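Local coordinates for HD domain protein (Enterococcus faecalis, PDB 4LRL) that probably hydrolyses deoxyribonucleoside triphosphates such as dGTP as an allosterically regulated, metal-binding HD-domain triphosphohydrolase, at residues C[84-87]-C[88-91]; C[133-136]-C[137-140]; C[150-153]-C[154-157]. All coordinates share one frame; numbering follows the deposited sequence.

Contact 1. Residues C[84-87]-C[88-91]. With NI (nickel (II) ion), chain N.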
loop_
_atom_site.group_PDB
_atom_site.type_symbol
_atom_site.label_atom_id
_atom_site.label_comp_id
_atom_site.label_asym_id
_atom_site.label_seq_id
_atom_site.Cartn_x
_atom_site.Cartn_y
_atom_site.Cartn_z
ATOM N N GLU C 84 -2.107 2.722 18.957
ATOM C CA GLU C 84 -1.385 3.040 20.205
ATOM C C GLU C 84 -0.536 4.300 20.069
ATOM O O GLU C 84 0.228 4.648 20.982
ATOM C CB GLU C 84 -0.495 1.865 20.657
ATOM C CG GLU C 84 -1.243 0.621 21.137
ATOM C CD GLU C 84 -1.771 0.728 22.572
ATOM O OE1 GLU C 84 -1.921 1.862 23.077
ATOM O OE2 GLU C 84 -2.040 -0.329 23.197
ATOM N N HIS C 85 -0.678 4.990 18.934
ATOM C CA HIS C 85 0.051 6.232 18.646
ATOM C C HIS C 85 -0.310 7.369 19.606
ATOM O O HIS C 85 -1.443 7.456 20.073
ATOM C CB HIS C 85 -0.145 6.673 17.180
ATOM C CG HIS C 85 -1.578 6.864 16.777
ATOM N ND1 HIS C 85 -2.484 5.826 16.721
ATOM C CD2 HIS C 85 -2.252 7.974 16.375
ATOM C CE1 HIS C 85 -3.655 6.289 16.318
ATOM N NE2 HIS C 85 -3.543 7.589 16.105
ATOM N N SER C 86 0.662 8.228 19.892
ATOM C CA SER C 86 0.486 9.281 20.883
ATOM C C SER C 86 0.010 10.597 20.271
ATOM O O SER C 86 0.043 10.791 19.044
ATOM C CB SER C 86 1.798 9.545 21.601
ATOM O OG SER C 86 2.713 10.166 20.710
ATOM N N ARG C 87 -0.405 11.503 21.143
ATOM C CA ARG C 87 -0.760 12.853 20.730
ATOM C C ARG C 87 0.487 13.624 20.291
ATOM O O ARG C 87 0.388 14.636 19.585
ATOM C CB ARG C 87 -1.464 13.598 21.867
ATOM C CG ARG C 87 -2.827 13.050 22.211
ATOM C CD ARG C 87 -3.596 14.027 23.120
ATOM N NE ARG C 87 -4.960 13.550 23.337
ATOM C CZ ARG C 87 -5.974 13.767 22.508
ATOM N NH1 ARG C 87 -5.806 14.485 21.399
ATOM N NH2 ARG C 87 -7.161 13.266 22.795
ATOM N N PHE C 88 1.651 13.143 20.712
ATOM C CA PHE C 88 2.912 13.753 20.307
ATOM C C PHE C 88 3.147 13.583 18.805
ATOM O O PHE C 88 3.439 14.557 18.100
ATOM C CB PHE C 88 4.068 13.164 21.109
ATOM C CG PHE C 88 5.431 13.703 20.729
ATOM C CD1 PHE C 88 5.926 14.866 21.320
ATOM C CD2 PHE C 88 6.240 13.017 19.816
ATOM C CE1 PHE C 88 7.182 15.359 20.991
ATOM C CE2 PHE C 88 7.504 13.506 19.483
ATOM C CZ PHE C 88 7.973 14.680 20.074
ATOM N N SER C 89 3.006 12.357 18.308
ATOM C CA SER C 89 3.257 12.117 16.881
ATOM C C SER C 89 2.217 12.834 16.027
ATOM O O SER C 89 2.537 13.335 14.959
ATOM C CB SER C 89 3.327 10.625 16.557
ATOM O OG SER C 89 2.054 10.057 16.620
ATOM N N HIS C 90 0.987 12.919 16.520
ATOM C CA HIS C 90 -0.048 13.694 15.836
ATOM C C HIS C 90 0.300 15.183 15.778
ATOM O O HIS C 90 0.093 15.832 14.749
ATOM C CB HIS C 90 -1.430 13.486 16.474
ATOM C CG HIS C 90 -2.452 14.500 16.037
ATOM N ND1 HIS C 90 -2.927 14.575 14.742
ATOM C CD2 HIS C 90 -3.087 15.480 16.725
ATOM C CE1 HIS C 90 -3.804 15.559 14.650
ATOM N NE2 HIS C 90 -3.917 16.126 15.839
ATOM N N SER C 91 0.838 15.713 16.875
ATOM C CA SER C 91 1.221 17.119 16.950
ATOM C C SER C 91 2.320 17.446 15.935
ATOM O O SER C 91 2.228 18.458 15.234
ATOM C CB SER C 91 1.652 17.496 18.368
ATOM O OG SER C 91 0.538 17.466 19.245
HETATM NI NI NI N . -5.272 17.600 16.683
HETATM O O HOH W 1 -6.443 15.599 17.365
HETATM O O HOH W 2 -7.190 18.112 17.487
#

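Contact 2. Residues C[133-136]-C[137-140]. With NI (nickel (II) ion), chain N.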
loop_
_atom_site.group_PDB
_atom_site.type_symbol
_atom_site.label_atom_id
_atom_site.label_comp_id
_atom_site.label_asym_id
_atom_site.label_seq_id
_atom_site.Cartn_x
_atom_site.Cartn_y
_atom_site.Cartn_z
ATOM N N LEU C 133 1.338 23.267 18.770
ATOM C CA LEU C 133 0.825 23.373 20.133
ATOM C C LEU C 133 -0.680 23.186 20.231
ATOM O O LEU C 133 -1.227 23.256 21.336
ATOM C CB LEU C 133 1.208 24.730 20.735
ATOM C CG LEU C 133 2.694 25.041 20.918
ATOM C CD1 LEU C 133 2.864 26.509 21.257
ATOM C CD2 LEU C 133 3.320 24.138 21.986
ATOM N N HIS C 134 -1.348 22.938 19.101
ATOM C CA HIS C 134 -2.826 22.969 19.062
ATOM C C HIS C 134 -3.513 22.038 20.078
ATOM O O HIS C 134 -4.605 22.319 20.532
ATOM C CB HIS C 134 -3.370 22.740 17.634
ATOM C CG HIS C 134 -3.350 21.302 17.196
ATOM N ND1 HIS C 134 -2.182 20.593 16.990
ATOM C CD2 HIS C 134 -4.363 20.441 16.928
ATOM C CE1 HIS C 134 -2.476 19.360 16.620
ATOM N NE2 HIS C 134 -3.792 19.238 16.577
ATOM N N ASP C 135 -2.850 20.950 20.443
ATOM C CA ASP C 135 -3.443 19.922 21.297
ATOM C C ASP C 135 -2.712 19.778 22.624
ATOM O O ASP C 135 -2.930 18.801 23.344
ATOM C CB ASP C 135 -3.411 18.570 20.582
ATOM C CG ASP C 135 -4.547 18.395 19.592
ATOM O OD1 ASP C 135 -5.558 19.142 19.641
ATOM O OD2 ASP C 135 -4.419 17.483 18.750
ATOM N N VAL C 136 -1.854 20.741 22.948
ATOM C CA VAL C 136 -0.999 20.641 24.125
ATOM C C VAL C 136 -1.792 20.571 25.448
ATOM O O VAL C 136 -1.310 20.027 26.422
ATOM C CB VAL C 136 0.096 21.754 24.126
ATOM C CG1 VAL C 136 -0.431 23.064 24.692
ATOM C CG2 VAL C 136 1.328 21.296 24.872
ATOM N N GLY C 137 -3.018 21.091 25.457
ATOM C CA GLY C 137 -3.847 21.096 26.664
ATOM C C GLY C 137 -4.659 19.831 26.914
ATOM O O GLY C 137 -5.381 19.744 27.906
ATOM N N HIS C 138 -4.564 18.859 26.007
ATOM C CA HIS C 138 -5.226 17.570 26.193
ATOM C C HIS C 138 -4.555 16.782 27.313
ATOM O O HIS C 138 -3.325 16.693 27.359
ATOM C CB HIS C 138 -5.146 16.733 24.923
ATOM C CG HIS C 138 -6.154 17.094 23.874
ATOM N ND1 HIS C 138 -7.504 16.851 24.019
ATOM C CD2 HIS C 138 -5.997 17.621 22.636
ATOM C CE1 HIS C 138 -8.138 17.234 22.925
ATOM N NE2 HIS C 138 -7.247 17.704 22.070
ATOM N N GLY C 139 -5.364 16.216 28.208
ATOM C CA GLY C 139 -4.873 15.294 29.229
ATOM C C GLY C 139 -5.246 13.872 28.847
ATOM O O GLY C 139 -5.729 13.646 27.740
ATOM N N PRO C 140 -5.039 12.903 29.765
ATOM C CA PRO C 140 -5.355 11.505 29.472
ATOM C C PRO C 140 -6.845 11.318 29.198
ATOM O O PRO C 140 -7.672 11.966 29.853
ATOM C CB PRO C 140 -4.971 10.784 30.769
ATOM C CG PRO C 140 -5.053 11.842 31.848
ATOM C CD PRO C 140 -4.568 13.083 31.154
HETATM NI NI NI N . -5.272 17.600 16.683
HETATM O O HOH W 2 -7.190 18.112 17.487
HETATM O O HOH W 1 -6.443 15.599 17.365
#

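Contact 3. Residues C[150-153]-C[154-157]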
loop_
_atom_site.group_PDB
_atom_site.type_symbol
_atom_site.label_atom_id
_atom_site.label_comp_id
_atom_site.label_asym_id
_atom_site.label_seq_id
_atom_site.Cartn_x
_atom_site.Cartn_y
_atom_site.Cartn_z
ATOM N N ASP C 150 -14.689 18.136 34.662
ATOM C CA ASP C 150 -15.049 19.452 34.124
ATOM C C ASP C 150 -13.848 20.308 33.680
ATOM O O ASP C 150 -13.851 21.533 33.827
ATOM C CB ASP C 150 -15.981 20.210 35.091
ATOM C CG ASP C 150 -17.023 21.055 34.361
ATOM O OD1 ASP C 150 -17.277 20.792 33.156
ATOM O OD2 ASP C 150 -17.589 21.982 34.990
ATOM N N THR C 151 -12.824 19.645 33.144
ATOM C CA THR C 151 -11.702 20.318 32.491
ATOM C C THR C 151 -12.096 20.730 31.068
ATOM O O THR C 151 -13.101 20.255 30.531
ATOM C CB THR C 151 -10.442 19.409 32.422
ATOM O OG1 THR C 151 -10.788 18.141 31.853
ATOM C CG2 THR C 151 -9.848 19.183 33.800
ATOM N N ASN C 152 -11.312 21.620 30.467
ATOM C CA ASN C 152 -11.508 22.035 29.079
ATOM C C ASN C 152 -10.136 22.182 28.432
ATOM O O ASN C 152 -9.330 23.011 28.861
ATOM C CB ASN C 152 -12.298 23.354 29.019
ATOM C CG ASN C 152 -12.477 23.875 27.598
ATOM O OD1 ASN C 152 -11.515 24.038 26.852
ATOM N ND2 ASN C 152 -13.715 24.149 27.225
ATOM N N HIS C 153 -9.869 21.376 27.409
ATOM C CA HIS C 153 -8.514 21.258 26.871
ATOM C C HIS C 153 -8.060 22.501 26.084
ATOM O O HIS C 153 -6.873 22.857 26.108
ATOM C CB HIS C 153 -8.350 19.968 26.056
ATOM C CG HIS C 153 -9.118 19.956 24.771
ATOM N ND1 HIS C 153 -10.438 19.561 24.692
ATOM C CD2 HIS C 153 -8.749 20.283 23.510
ATOM C CE1 HIS C 153 -10.848 19.647 23.438
ATOM N NE2 HIS C 153 -9.840 20.082 22.702
ATOM N N GLU C 154 -8.999 23.156 25.400
ATOM C CA GLU C 154 -8.692 24.424 24.747
ATOM C C GLU C 154 -8.301 25.495 25.778
ATOM O O GLU C 154 -7.278 26.164 25.615
ATOM C CB GLU C 154 -9.835 24.906 23.849
ATOM C CG GLU C 154 -9.489 26.233 23.165
ATOM C CD GLU C 154 -10.467 26.664 22.093
ATOM O OE1 GLU C 154 -10.494 26.023 21.014
ATOM O OE2 GLU C 154 -11.178 27.667 22.328
ATOM N N ALA C 155 -9.091 25.637 26.845
ATOM C CA ALA C 155 -8.735 26.554 27.929
ATOM C C ALA C 155 -7.331 26.256 28.470
ATOM O O ALA C 155 -6.538 27.168 28.677
ATOM C CB ALA C 155 -9.775 26.515 29.056
ATOM N N ILE C 156 -7.028 24.977 28.670
ATOM C CA ILE C 156 -5.733 24.561 29.205
ATOM C C ILE C 156 -4.585 24.799 28.225
ATOM O O ILE C 156 -3.503 25.226 28.630
ATOM C CB ILE C 156 -5.772 23.107 29.697
ATOM C CG1 ILE C 156 -6.666 23.024 30.938
ATOM C CG2 ILE C 156 -4.369 22.602 30.014
ATOM C CD1 ILE C 156 -7.331 21.686 31.130
ATOM N N THR C 157 -4.832 24.536 26.944
ATOM C CA THR C 157 -3.886 24.864 25.890
ATOM C C THR C 157 -3.485 26.337 25.968
ATOM O O THR C 157 -2.295 26.651 25.977
ATOM C CB THR C 157 -4.460 24.554 24.491
ATOM O OG1 THR C 157 -4.686 23.150 24.380
ATOM C CG2 THR C 157 -3.489 24.970 23.396
#

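Contact 1. Residues C[84-87]-C[88-91]
S86 and S89 lock together at the start of helix 87-108, and their hydroxyls form the tightly packed part of this local contact. S86 is the N-cap. Its OG accepts from S89 N at 3.3 Å with an N-H...O angle of 160°, and only weakly from F88 N at 3.2 Å, where the angle falls to 123°. A chi1 of 70° makes this possible by placing OG between the backbone N and the carbonyl carbon, facing the first-turn amides. The pair does not close a capping box: S89 OG stays 4.0 Å from S86 N and donates instead to S86 O at 3.2 Å, tilted from the carbonyl plane. One residue further on, R87 O is gripped twice by S91, whose N (3.0 Å) and OG (2.9 Å) arrive from opposite faces of that carbonyl.

The looser side belongs to R87. Its partly exposed chain runs extended from CG to NE, away from the helix start and onto H138; in another structure of this protein R87 binds dATP. Three buried side chains leave the contact for other partners. F88 rests its CB on S86 OG at 3.3 Å, but its ring leads off to the bound dGTP and a cation-pi contact with R68. H85 turns its NE2 to D215, while H90 is bonded through ND1 to D210 and through NE2 to nickel. S86 OG thus takes up the S89 amide, and the S89 and S91 hydroxyls bind the carbonyls of S86 and R87, consistent with a well-fixed backbone from which F88 faces a nucleotide and H90 the metal.

Contact 2. Residues C[133-136]-C[137-140]
The nickel site of the HD domain is where D135 meets H138, with D135 as the aspartate of the His-Asp pair that names the family. Both members of the pair bind the metal, H134 through NE2 at 2.2 Å and D135 through OD2, also at 2.2 Å; H90, D207 and two waters bring the ligands to six. The other carboxylate oxygen of D135, OD1, is shared: it accepts from water 2 at 2.9 Å and, weakly, from H138 NE2 at 3.3 Å with an angle of only 121°. OD1 lies beside the NE2-CD2 edge of the ring, about as near CD2 (3.4 Å) as NE2, which is why the N-H points past it. The two side chains run side by side, carboxylate and ring planes 73° apart, and D135 CB sits in the ring plane at its edge. Two type I beta turns, L133 to V136 and D135 to H138, overlap to fold this loop between helices 124-133 and 142-149. The second is closed by H138 N donating to D135 O at 3.1 Å, a nearly straight bond (165°) that arrives from above the carbonyl plane. H138 is fixed further by ND1 bonding to S142 and by its ring stacking on H153, while H134 ND1 is held by A131 O.

Contact 3. Residues C[150-153]-C[154-157]
N152 and H153 open helix 153-162 through their carbonyls, each taking the amide four residues ahead. I156 N donates to N152 O at 3.0 Å and lies in the carbonyl plane; T157 N donates to H153 O at 2.8 Å, somewhat tilted from it. N152 itself is still extended, and helical backbone angles begin at H153, so the chain enters the helix directly from the short loop that follows helix 142-149.

Among the side chains, N152 supplies the N-cap. Its CG is anti to the backbone N (chi1 177°), which carries OD1 forward over the first turn, where it accepts from A155 N at 2.9 Å. The N-H points almost exactly at the oxygen (175°), although the donor stands above the plane of the amide group. This is the classic asparagine cap, a side-chain carbonyl meeting an amide that has no helical carbonyl before it. A155 CB lies against N152, 3.5 Å from its O.

The turn has two unlike faces. N152, E154 and A155 are exposed, and E154 extends away from the cap. On the buried face T151, just before the N-cap, approaches I156 with its CB 4.1 Å from CD1, the positions that face each other in a hydrophobic staple; both residues lean on Y317 of helix 314-318. I156 CD1 also reaches back to N152 O at 3.3 Å. T157 doubles the hold on H153 O, adding an OG1 bond of 2.8 Å on the face opposite its own N. The H153 ring lies obliquely by E154 N, with CG at 3.3 Å, and its ND1 is bonded to E146 of helix 142-149.

Contacts 1 and 2, their centres 11 Å apart, supply three of the four protein ligands of the nickel, H90 from contact 1, H134 and D135 from contact 2; D207 is the fourth. Around the nickel, H90 NE2 comes within 3.2 Å of H134 NE2, and both contacts share the same two waters. R87 NH1 reaches across to H138 CD2 at 3.4 Å, so the dATP-binding arginine lies beside the second shell. Contact 3 touches contact 2, with 8 Å between centres: H138 CE1 is 3.2 Å from H153 CD2 in the stack, and G137 N makes a weak bond to T157 OG1 at 2.9 Å. Contact 3 does not touch contact 1, and the H153 side chain remains about 8 Å from nickel, so it borders the site through H138.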